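PDB 3PGV: haloacid dehalogenase-like hydrolase from Klebsiella pneumoniae subsp. pneumoniae, which probably acts as a magnesium-dependent phosphatase of the Cof family within the haloacid dehalogenase-like hydrolase superfamily. Local coordinates for residues A[196-201]-A[252-257]; A[128-133]-A[165-170]; A[178-183]-A[191-196]. One frame throughout, in Å; residues are numbered along the deposited sequence.

Interaction 1. Residues A[196-201]-A[252-257]; sequences STLTCL and NAHQRL. With EDO (1,2-ethanediol), chain J.
The imidazole of His254 reaches across to Ser196 and to the start of the turn that follows, Thr197 and Leu198, and nearly all of the contact runs through that one ring. Its chi1 of -65° sets CG beside the backbone N and opposite the carbonyl carbon, and the CB already points at the other segment. Leu198 approaches at a slant: its branch methyl CD2 lies 3.8 Å from His254 ND1, while CG is slightly farther from the same ring atom. Next along, the ring nitrogen His254 NE2 comes within 3.5 Å of Ser196 O, but the angle is too poor for a hydrogen bond; NE2 is hydrogen-bonded to a glycerol, probably from the crystallisation liquor. One face of the imidazole is met by a 1,2-ethanediol, probably of the same origin, with His254 CG 3.6 Å from its O2. This diol is bound between the segments: its C2 touches Leu198 CD2 at 3.8 Å, and Arg256 NH1 donates to its O1 over 3.1 Å at a nearly straight 162°. That oxygen sits in the plane of the guanidinium, at its edge, whereas NH2 of the same group forms a salt bridge with Glu180. The two backbones stay apart, Thr197 CA and His254 CA being 8.3 Å from each other. Thr197 to Cys200 forms a type I beta turn, within which Thr197 OG1 and Thr199 OG1 are hydrogen-bonded at 3.1 Å. On the other side His254 occupies the N-cap position of helix 255-260, and its side chain lies about 5 Å from that of Asp233, a calcium ligand. The small buried area, 123 Å², fits a surface contact between a cap-domain turn and the Rossmann-like core, at the cleft beside the metal site of a haloacid dehalogenase-like hydrolase.

Interaction 2. Residues A[128-133]-A[165-170]; sequences DEWYMN and KVFFTC. With EDO (1,2-ethanediol), chain I.
Strands 129-132 and 163-169 run in one sheet but are not neighbours in it, since strand 121-126 lies between them and no hydrogen bond joins the two segments directly. This is the sheet of the cap domain, as expected for a Cof-type haloacid dehalogenase-like hydrolase, and the contact reaches over the intervening strand on one of its faces. A single pair of aromatic side chains bridges the gap. Trp130 has CG opposite its backbone N (chi1 166°), which carries the indole along the face to the ring of Phe167. The closest atoms are Trp130 NE1 and Phe167 CZ, 4.0 Å apart. The two side chains cross nearly at right angles, yet the planes of the Trp130 five-membered ring and the Phe167 ring are only 19° from parallel. Their centroids stand 5.9 Å apart, which gives the displaced rings little face-to-face overlap. Just 61 Å² is buried, which agrees with a light touch rather than a full stack. The strand between supplies the rest: Tyr125 meets both rings edge-to-face, and Asn123 OD1 accepts the bond from Trp130 NE1, so the indole nitrogen is satisfied there rather than by Phe167. Asn123 also donates from ND2 to Phe167 O, tying the two aromatic residues to one side chain. Elsewhere on strand 129-132, Tyr131 OH donates to Glu129 OE1 over 2.7 Å, arriving from above the carboxylate plane; the other oxygen, OE2, pairs with Lys151. A 1,2-ethanediol, probably from the crystallisation liquor, takes a bent bond at its O2 from Trp130 N, 2.7 Å long with an N-H...O angle of 134°.

Interaction 3. Residues A[178-183]-A[191-196]; sequences PLEQAM and VNVSFS
The first two torsions of Glu180 are extended (chi1 179°, with chi2 also near 180°), and this chain carries its carboxylate from the helix to the ring edge of Phe195, whose own CG lies opposite the carbonyl carbon. Glu180 OE1 stands in the plane of that ring, 3.3 Å from Phe195 CE2, with carboxylate and ring planes almost perpendicular at 88°. Such an approach would favour the oxygen, as the ring rim is slightly electropositive. The second oxygen, Glu180 OE2, is gripped by two waters and by a salt bridge to Arg256. Water 1 donates to both Glu180 OE2 (2.6 Å) and Val193 O; water 2 donates to the same carboxylate oxygen and accepts from Phe195 N at 3.1 Å. These waters thus join the carboxylate to polar backbone atoms of the strand. Nearer the helix backbone the contact is apolar: Val193 CG1 lies 3.8 Å from Glu180 CG and equally far from CE of selenomethionine Met183, which crosses it at about a right angle. The axes of helix 178-183 and strand 191-195 are 9.2 Å apart and run antiparallel, at 168°. Helix 173-187 thus packs on the edge of the six-stranded cap-domain sheet, consistent with the Cof family; Leu201 and Val203 of neighbouring strand 200-205 also meet Met183, and helix 104-110 touches Met183 and Val191 through Leu110 and Ile106.

Overall arrangement
Following the chain, interaction 2 comes first: strand 129-132 comes into side-chain contact with strand 163-169 across the intervening strand, closing a loop of about thirty residues. Helix 173-187 follows directly, and interaction 3 turns it back through a short connection onto edge strand 191-195. Interaction 1 then opens at Ser196, which it shares with interaction 3, and closes the longest loop, from the turn before strand 200-205 to the start of helix 255-260. The three lie in series, none enclosing another. Strand 200-205 is probably hydrogen-bonded to strand 163-169 through Phe168 N and Leu201 O, 2.7 Å apart, while Phe168 packs on Met183. Interactions 2 and 3 lie within the cap; interaction 1 links it to the core.

Interaction 1. Residues A[196-201]-A[252-257]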
loop_
_atom_site.group_PDB
_atom_site.type_symbol
_atom_site.label_atom_id
_atom_site.label_comp_id
_atom_site.label_asym_id
_atom_site.label_seq_id
_atom_site.Cartn_x
_atom_site.Cartn_y
_atom_site.Cartn_z
ATOM N N SER A 196 -7.913 -2.486 2.297
ATOM C CA SER A 196 -7.075 -1.394 2.785
ATOM C C SER A 196 -7.884 -0.699 3.892
ATOM O O SER A 196 -7.700 -1.021 5.066
ATOM C CB SER A 196 -6.707 -0.429 1.653
ATOM O OG SER A 196 -7.849 0.014 0.943
ATOM N N THR A 197 -8.937 0.040 3.509
ATOM C CA THR A 197 -9.921 0.529 4.463
ATOM C C THR A 197 -11.040 -0.520 4.538
ATOM O O THR A 197 -10.992 -1.500 3.801
ATOM C CB THR A 197 -10.463 1.906 4.031
ATOM O OG1 THR A 197 -11.198 1.764 2.809
ATOM C CG2 THR A 197 -9.358 2.956 3.884
ATOM N N LEU A 198 -12.054 -0.311 5.392
ATOM C CA LEU A 198 -13.188 -1.244 5.470
ATOM C C LEU A 198 -14.020 -1.203 4.184
ATOM O O LEU A 198 -14.774 -2.142 3.897
ATOM C CB LEU A 198 -14.109 -0.899 6.675
ATOM C CG LEU A 198 -13.574 -1.179 8.083
ATOM C CD1 LEU A 198 -14.671 -0.992 9.104
ATOM C CD2 LEU A 198 -13.042 -2.578 8.198
ATOM N N THR A 199 -13.923 -0.091 3.446
ATOM C CA THR A 199 -14.754 0.179 2.277
ATOM C C THR A 199 -14.021 -0.032 0.969
ATOM O O THR A 199 -14.560 0.302 -0.089
ATOM C CB THR A 199 -15.291 1.613 2.353
ATOM O OG1 THR A 199 -14.178 2.506 2.449
ATOM C CG2 THR A 199 -16.253 1.820 3.531
ATOM N N CYS A 200 -12.785 -0.551 1.024
ATOM C CA CYS A 200 -11.988 -0.738 -0.182
ATOM C C CYS A 200 -11.324 -2.105 -0.207
ATOM O O CYS A 200 -10.391 -2.354 0.552
ATOM C CB CYS A 200 -10.972 0.386 -0.332
ATOM S SG CYS A 200 -10.062 0.351 -1.891
ATOM N N LEU A 201 -11.847 -3.015 -1.045
ATOM C CA LEU A 201 -11.325 -4.378 -1.193
ATOM C C LEU A 201 -10.456 -4.444 -2.431
ATOM O O LEU A 201 -10.949 -4.214 -3.535
ATOM C CB LEU A 201 -12.500 -5.378 -1.294
ATOM C CG LEU A 201 -12.123 -6.868 -1.393
ATOM C CD1 LEU A 201 -11.265 -7.305 -0.193
ATOM C CD2 LEU A 201 -13.358 -7.723 -1.511
ATOM N N ASN A 252 -4.041 2.700 15.970
ATOM C CA ASN A 252 -5.211 3.043 15.167
ATOM C C ASN A 252 -5.495 2.005 14.076
ATOM O O ASN A 252 -6.379 2.213 13.251
ATOM C CB ASN A 252 -5.036 4.415 14.558
ATOM C CG ASN A 252 -3.741 4.572 13.796
ATOM O OD1 ASN A 252 -2.673 4.755 14.378
ATOM N ND2 ASN A 252 -3.813 4.507 12.475
ATOM N N ALA A 253 -4.732 0.893 14.059
ATOM C CA ALA A 253 -4.872 -0.140 13.034
ATOM C C ALA A 253 -6.207 -0.840 13.099
ATOM O O ALA A 253 -6.837 -0.890 14.164
ATOM C CB ALA A 253 -3.764 -1.151 13.165
ATOM N N HIS A 254 -6.611 -1.465 11.976
ATOM C CA HIS A 254 -7.811 -2.294 11.939
ATOM C C HIS A 254 -7.646 -3.500 12.863
ATOM O O HIS A 254 -6.548 -4.061 12.953
ATOM C CB HIS A 254 -8.111 -2.734 10.512
ATOM C CG HIS A 254 -8.466 -1.589 9.624
ATOM N ND1 HIS A 254 -9.765 -1.124 9.534
ATOM C CD2 HIS A 254 -7.664 -0.795 8.876
ATOM C CE1 HIS A 254 -9.717 -0.091 8.712
ATOM N NE2 HIS A 254 -8.471 0.131 8.277
ATOM N N GLN A 255 -8.714 -3.849 13.604
ATOM C CA GLN A 255 -8.705 -4.936 14.581
ATOM C C GLN A 255 -8.391 -6.287 13.923
ATOM O O GLN A 255 -7.729 -7.129 14.536
ATOM C CB GLN A 255 -10.058 -4.994 15.332
ATOM C CG GLN A 255 -10.089 -5.989 16.503
ATOM C CD GLN A 255 -9.161 -5.579 17.611
ATOM O OE1 GLN A 255 -9.199 -4.442 18.107
ATOM N NE2 GLN A 255 -8.336 -6.505 18.054
ATOM N N ARG A 256 -8.836 -6.484 12.668
ATOM C CA ARG A 256 -8.587 -7.723 11.939
ATOM C C ARG A 256 -7.078 -7.967 11.761
ATOM O O ARG A 256 -6.634 -9.115 11.810
ATOM C CB ARG A 256 -9.313 -7.717 10.581
ATOM C CG ARG A 256 -9.145 -9.023 9.796
ATOM C CD ARG A 256 -10.007 -9.065 8.551
ATOM N NE ARG A 256 -9.530 -10.060 7.595
ATOM C CZ ARG A 256 -10.065 -10.250 6.394
ATOM N NH1 ARG A 256 -11.119 -9.546 6.013
ATOM N NH2 ARG A 256 -9.544 -11.142 5.565
ATOM N N LEU A 257 -6.292 -6.886 11.591
ATOM C CA LEU A 257 -4.836 -6.979 11.485
ATOM C C LEU A 257 -4.239 -7.380 12.831
ATOM O O LEU A 257 -3.361 -8.247 12.881
ATOM C CB LEU A 257 -4.225 -5.620 10.991
ATOM C CG LEU A 257 -2.663 -5.536 10.972
ATOM C CD1 LEU A 257 -2.044 -6.620 10.035
ATOM C CD2 LEU A 257 -2.202 -4.161 10.584
HETATM C C1 EDO J . -11.261 -5.953 6.993
HETATM O O1 EDO J . -12.101 -6.986 7.527
HETATM C C2 EDO J . -10.454 -5.327 8.116
HETATM O O2 EDO J . -9.612 -4.313 7.576
#

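Interaction 2. Residues A[128-133]-A[165-170]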
loop_
_atom_site.group_PDB
_atom_site.type_symbol
_atom_site.label_atom_id
_atom_site.label_comp_id
_atom_site.label_asym_id
_atom_site.label_seq_id
_atom_site.Cartn_x
_atom_site.Cartn_y
_atom_site.Cartn_z
ATOM N N ASP A 128 -0.510 4.380 -15.837
ATOM C CA ASP A 128 -0.663 5.689 -15.192
ATOM C C ASP A 128 -2.106 6.190 -15.202
ATOM O O ASP A 128 -2.351 7.360 -14.910
ATOM C CB ASP A 128 0.274 6.722 -15.834
ATOM C CG ASP A 128 1.719 6.587 -15.403
ATOM O OD1 ASP A 128 1.975 5.940 -14.332
ATOM O OD2 ASP A 128 2.592 7.212 -16.052
ATOM N N GLU A 129 -3.061 5.308 -15.492
ATOM C CA GLU A 129 -4.469 5.714 -15.546
ATOM C C GLU A 129 -5.337 5.050 -14.495
ATOM O O GLU A 129 -5.076 3.917 -14.085
ATOM C CB GLU A 129 -5.058 5.493 -16.941
ATOM C CG GLU A 129 -4.469 6.401 -18.004
ATOM C CD GLU A 129 -5.176 6.297 -19.339
ATOM O OE1 GLU A 129 -5.356 5.157 -19.828
ATOM O OE2 GLU A 129 -5.563 7.354 -19.890
ATOM N N TRP A 130 -6.405 5.737 -14.105
ATOM C CA TRP A 130 -7.365 5.254 -13.146
ATOM C C TRP A 130 -8.712 5.137 -13.813
ATOM O O TRP A 130 -9.191 6.100 -14.414
ATOM C CB TRP A 130 -7.409 6.195 -11.928
ATOM C CG TRP A 130 -8.573 6.012 -10.999
ATOM C CD1 TRP A 130 -9.183 4.838 -10.665
ATOM C CD2 TRP A 130 -9.114 7.014 -10.111
ATOM N NE1 TRP A 130 -10.143 5.063 -9.692
ATOM C CE2 TRP A 130 -10.086 6.380 -9.304
ATOM C CE3 TRP A 130 -8.863 8.386 -9.920
ATOM C CZ2 TRP A 130 -10.859 7.083 -8.379
ATOM C CZ3 TRP A 130 -9.620 9.081 -8.991
ATOM C CH2 TRP A 130 -10.607 8.434 -8.232
ATOM N N TYR A 131 -9.273 3.908 -13.826
ATOM C CA TYR A 131 -10.566 3.634 -14.437
ATOM C C TYR A 131 -11.602 3.271 -13.404
ATOM O O TYR A 131 -11.275 2.703 -12.365
ATOM C CB TYR A 131 -10.451 2.538 -15.511
ATOM C CG TYR A 131 -9.767 3.012 -16.772
ATOM C CD1 TYR A 131 -8.378 2.926 -16.915
ATOM C CD2 TYR A 131 -10.498 3.586 -17.811
ATOM C CE1 TYR A 131 -7.741 3.371 -18.075
ATOM C CE2 TYR A 131 -9.870 4.065 -18.959
ATOM C CZ TYR A 131 -8.490 3.944 -19.094
ATOM O OH TYR A 131 -7.871 4.383 -20.242
HETATM N N MSE A 132 -12.853 3.598 -13.686
HETATM C CA MSE A 132 -13.975 3.347 -12.795
HETATM C C MSE A 132 -15.151 2.880 -13.646
HETATM O O MSE A 132 -15.336 3.392 -14.752
HETATM C CB MSE A 132 -14.331 4.636 -12.071
HETATM C CG MSE A 132 -14.595 4.455 -10.630
HETATM SE SE MSE A 132 -14.794 6.157 -9.710
HETATM C CE MSE A 132 -16.210 6.865 -10.660
ATOM N N ASN A 133 -15.905 1.861 -13.185
ATOM C CA ASN A 133 -17.009 1.324 -13.998
ATOM C C ASN A 133 -18.211 2.258 -14.062
ATOM O O ASN A 133 -18.911 2.284 -15.077
ATOM C CB ASN A 133 -17.412 -0.096 -13.564
ATOM C CG ASN A 133 -17.972 -0.205 -12.172
ATOM O OD1 ASN A 133 -17.711 0.625 -11.296
ATOM N ND2 ASN A 133 -18.644 -1.314 -11.903
ATOM N N LYS A 165 -3.523 -3.065 -10.075
ATOM C CA LYS A 165 -4.536 -3.522 -9.134
ATOM C C LYS A 165 -5.951 -3.176 -9.557
ATOM O O LYS A 165 -6.165 -2.236 -10.314
ATOM C CB LYS A 165 -4.262 -3.013 -7.702
ATOM C CG LYS A 165 -4.474 -1.534 -7.506
ATOM C CD LYS A 165 -4.346 -1.180 -6.036
ATOM C CE LYS A 165 -4.784 0.223 -5.751
ATOM N NZ LYS A 165 -4.680 0.550 -4.318
ATOM N N VAL A 166 -6.915 -3.963 -9.074
ATOM C CA VAL A 166 -8.334 -3.668 -9.186
ATOM C C VAL A 166 -8.860 -3.529 -7.758
ATOM O O VAL A 166 -8.465 -4.313 -6.886
ATOM C CB VAL A 166 -9.112 -4.773 -9.975
ATOM C CG1 VAL A 166 -10.626 -4.482 -9.984
ATOM C CG2 VAL A 166 -8.576 -4.916 -11.396
ATOM N N PHE A 167 -9.652 -2.491 -7.481
ATOM C CA PHE A 167 -10.199 -2.313 -6.131
ATOM C C PHE A 167 -11.672 -1.995 -6.124
ATOM O O PHE A 167 -12.159 -1.254 -6.968
ATOM C CB PHE A 167 -9.380 -1.308 -5.304
ATOM C CG PHE A 167 -9.200 0.069 -5.912
ATOM C CD1 PHE A 167 -8.260 0.285 -6.916
ATOM C CD2 PHE A 167 -9.854 1.172 -5.376
ATOM C CE1 PHE A 167 -8.049 1.564 -7.432
ATOM C CE2 PHE A 167 -9.628 2.451 -5.879
ATOM C CZ PHE A 167 -8.721 2.641 -6.900
ATOM N N PHE A 168 -12.397 -2.628 -5.214
ATOM C CA PHE A 168 -13.837 -2.507 -5.110
ATOM C C PHE A 168 -14.206 -1.638 -3.946
ATOM O O PHE A 168 -13.819 -1.933 -2.809
ATOM C CB PHE A 168 -14.475 -3.903 -4.983
ATOM C CG PHE A 168 -14.056 -4.844 -6.093
ATOM C CD1 PHE A 168 -14.723 -4.848 -7.314
ATOM C CD2 PHE A 168 -12.952 -5.683 -5.938
ATOM C CE1 PHE A 168 -14.303 -5.681 -8.356
ATOM C CE2 PHE A 168 -12.532 -6.512 -6.981
ATOM C CZ PHE A 168 -13.215 -6.512 -8.181
ATOM N N THR A 169 -14.866 -0.494 -4.224
ATOM C CA THR A 169 -15.287 0.439 -3.173
ATOM C C THR A 169 -16.769 0.288 -2.885
ATOM O O THR A 169 -17.568 0.155 -3.811
ATOM C CB THR A 169 -14.866 1.892 -3.505
ATOM O OG1 THR A 169 -15.416 2.259 -4.764
ATOM C CG2 THR A 169 -13.331 2.074 -3.535
ATOM N N CYS A 170 -17.125 0.220 -1.600
ATOM C CA CYS A 170 -18.495 0.019 -1.131
ATOM C C CYS A 170 -18.604 0.545 0.307
ATOM O O CYS A 170 -17.817 0.150 1.150
ATOM C CB CYS A 170 -18.873 -1.462 -1.214
ATOM S SG CYS A 170 -20.509 -1.856 -0.544
HETATM C C1 EDO I . -7.201 8.699 -16.114
HETATM O O1 EDO I . -7.248 9.516 -17.291
HETATM C C2 EDO I . -5.885 8.963 -15.388
HETATM O O2 EDO I . -5.931 8.419 -14.058
#

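Interaction 3. Residues A[178-183]-A[191-196]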
loop_
_atom_site.group_PDB
_atom_site.type_symbol
_atom_site.label_atom_id
_atom_site.label_comp_id
_atom_site.label_asym_id
_atom_site.label_seq_id
_atom_site.Cartn_x
_atom_site.Cartn_y
_atom_site.Cartn_z
ATOM N N PRO A 178 -18.208 -11.227 1.561
ATOM C CA PRO A 178 -18.438 -12.415 0.718
ATOM C C PRO A 178 -17.720 -12.324 -0.636
ATOM O O PRO A 178 -17.366 -13.360 -1.206
ATOM C CB PRO A 178 -19.968 -12.457 0.559
ATOM C CG PRO A 178 -20.496 -11.536 1.605
ATOM C CD PRO A 178 -19.460 -10.490 1.791
ATOM N N LEU A 179 -17.480 -11.077 -1.143
ATOM C CA LEU A 179 -16.748 -10.881 -2.401
ATOM C C LEU A 179 -15.271 -11.253 -2.214
ATOM O O LEU A 179 -14.661 -11.856 -3.115
ATOM C CB LEU A 179 -16.894 -9.421 -2.915
ATOM C CG LEU A 179 -16.138 -9.072 -4.245
ATOM C CD1 LEU A 179 -16.578 -9.959 -5.386
ATOM C CD2 LEU A 179 -16.330 -7.594 -4.622
ATOM N N GLU A 180 -14.711 -10.957 -1.013
ATOM C CA GLU A 180 -13.335 -11.334 -0.668
ATOM C C GLU A 180 -13.186 -12.856 -0.702
ATOM O O GLU A 180 -12.258 -13.373 -1.336
ATOM C CB GLU A 180 -12.961 -10.790 0.725
ATOM C CG GLU A 180 -11.556 -11.163 1.158
ATOM C CD GLU A 180 -11.175 -10.716 2.556
ATOM O OE1 GLU A 180 -12.072 -10.665 3.424
ATOM O OE2 GLU A 180 -9.963 -10.556 2.816
ATOM N N GLN A 181 -14.145 -13.577 -0.067
ATOM C CA GLN A 181 -14.143 -15.028 -0.024
ATOM C C GLN A 181 -14.266 -15.650 -1.386
ATOM O O GLN A 181 -13.593 -16.634 -1.656
ATOM C CB GLN A 181 -15.271 -15.548 0.898
ATOM C CG GLN A 181 -14.799 -15.889 2.288
ATOM C CD GLN A 181 -13.958 -17.159 2.319
ATOM O OE1 GLN A 181 -12.975 -17.257 3.053
ATOM N NE2 GLN A 181 -14.326 -18.153 1.513
ATOM N N ALA A 182 -15.207 -15.162 -2.215
ATOM C CA ALA A 182 -15.458 -15.756 -3.536
ATOM C C ALA A 182 -14.241 -15.635 -4.452
ATOM O O ALA A 182 -13.924 -16.577 -5.174
ATOM C CB ALA A 182 -16.670 -15.104 -4.184
HETATM N N MSE A 183 -13.530 -14.486 -4.394
HETATM C CA MSE A 183 -12.365 -14.261 -5.240
HETATM C C MSE A 183 -11.189 -15.099 -4.811
HETATM O O MSE A 183 -10.547 -15.705 -5.656
HETATM C CB MSE A 183 -12.009 -12.768 -5.307
HETATM C CG MSE A 183 -13.106 -11.924 -5.985
HETATM SE SE MSE A 183 -12.603 -10.091 -6.253
HETATM C CE MSE A 183 -12.243 -9.596 -4.396
ATOM N N VAL A 191 -3.977 -14.633 -7.066
ATOM C CA VAL A 191 -4.330 -13.274 -6.629
ATOM C C VAL A 191 -3.893 -13.030 -5.194
ATOM O O VAL A 191 -3.772 -13.972 -4.405
ATOM C CB VAL A 191 -5.869 -12.952 -6.797
ATOM C CG1 VAL A 191 -6.277 -12.909 -8.263
ATOM C CG2 VAL A 191 -6.744 -13.942 -6.004
ATOM N N ASN A 192 -3.697 -11.764 -4.847
ATOM C CA ASN A 192 -3.579 -11.333 -3.484
ATOM C C ASN A 192 -4.750 -10.391 -3.211
ATOM O O ASN A 192 -4.808 -9.284 -3.779
ATOM C CB ASN A 192 -2.252 -10.622 -3.218
ATOM C CG ASN A 192 -2.202 -9.972 -1.828
ATOM O OD1 ASN A 192 -2.898 -10.389 -0.881
ATOM N ND2 ASN A 192 -1.412 -8.924 -1.687
ATOM N N VAL A 193 -5.742 -10.870 -2.441
ATOM C CA VAL A 193 -6.904 -10.071 -2.093
ATOM C C VAL A 193 -6.699 -9.456 -0.711
ATOM O O VAL A 193 -6.455 -10.178 0.256
ATOM C CB VAL A 193 -8.216 -10.907 -2.179
ATOM C CG1 VAL A 193 -9.435 -10.056 -1.836
ATOM C CG2 VAL A 193 -8.371 -11.534 -3.557
ATOM N N SER A 194 -6.755 -8.122 -0.620
ATOM C CA SER A 194 -6.605 -7.438 0.670
ATOM C C SER A 194 -7.517 -6.248 0.796
ATOM O O SER A 194 -7.598 -5.434 -0.130
ATOM C CB SER A 194 -5.159 -6.985 0.877
ATOM O OG SER A 194 -4.272 -8.080 1.015
ATOM N N PHE A 195 -8.100 -6.050 1.995
ATOM C CA PHE A 195 -8.761 -4.786 2.315
ATOM C C PHE A 195 -7.676 -3.746 2.627
ATOM O O PHE A 195 -6.644 -4.097 3.185
ATOM C CB PHE A 195 -9.668 -4.937 3.557
ATOM C CG PHE A 195 -11.038 -5.511 3.296
ATOM C CD1 PHE A 195 -12.099 -4.685 2.939
ATOM C CD2 PHE A 195 -11.295 -6.858 3.509
ATOM C CE1 PHE A 195 -13.367 -5.206 2.741
ATOM C CE2 PHE A 195 -12.565 -7.377 3.308
ATOM C CZ PHE A 195 -13.594 -6.552 2.924
ATOM N N SER A 196 -7.913 -2.486 2.297
ATOM C CA SER A 196 -7.075 -1.394 2.785
ATOM C C SER A 196 -7.884 -0.699 3.892
ATOM O O SER A 196 -7.700 -1.021 5.066
ATOM C CB SER A 196 -6.707 -0.429 1.653
ATOM O OG SER A 196 -7.849 0.014 0.943
HETATM O O HOH W 1 -8.163 -12.075 1.678
HETATM O O HOH W 2 -7.961 -8.581 3.845
#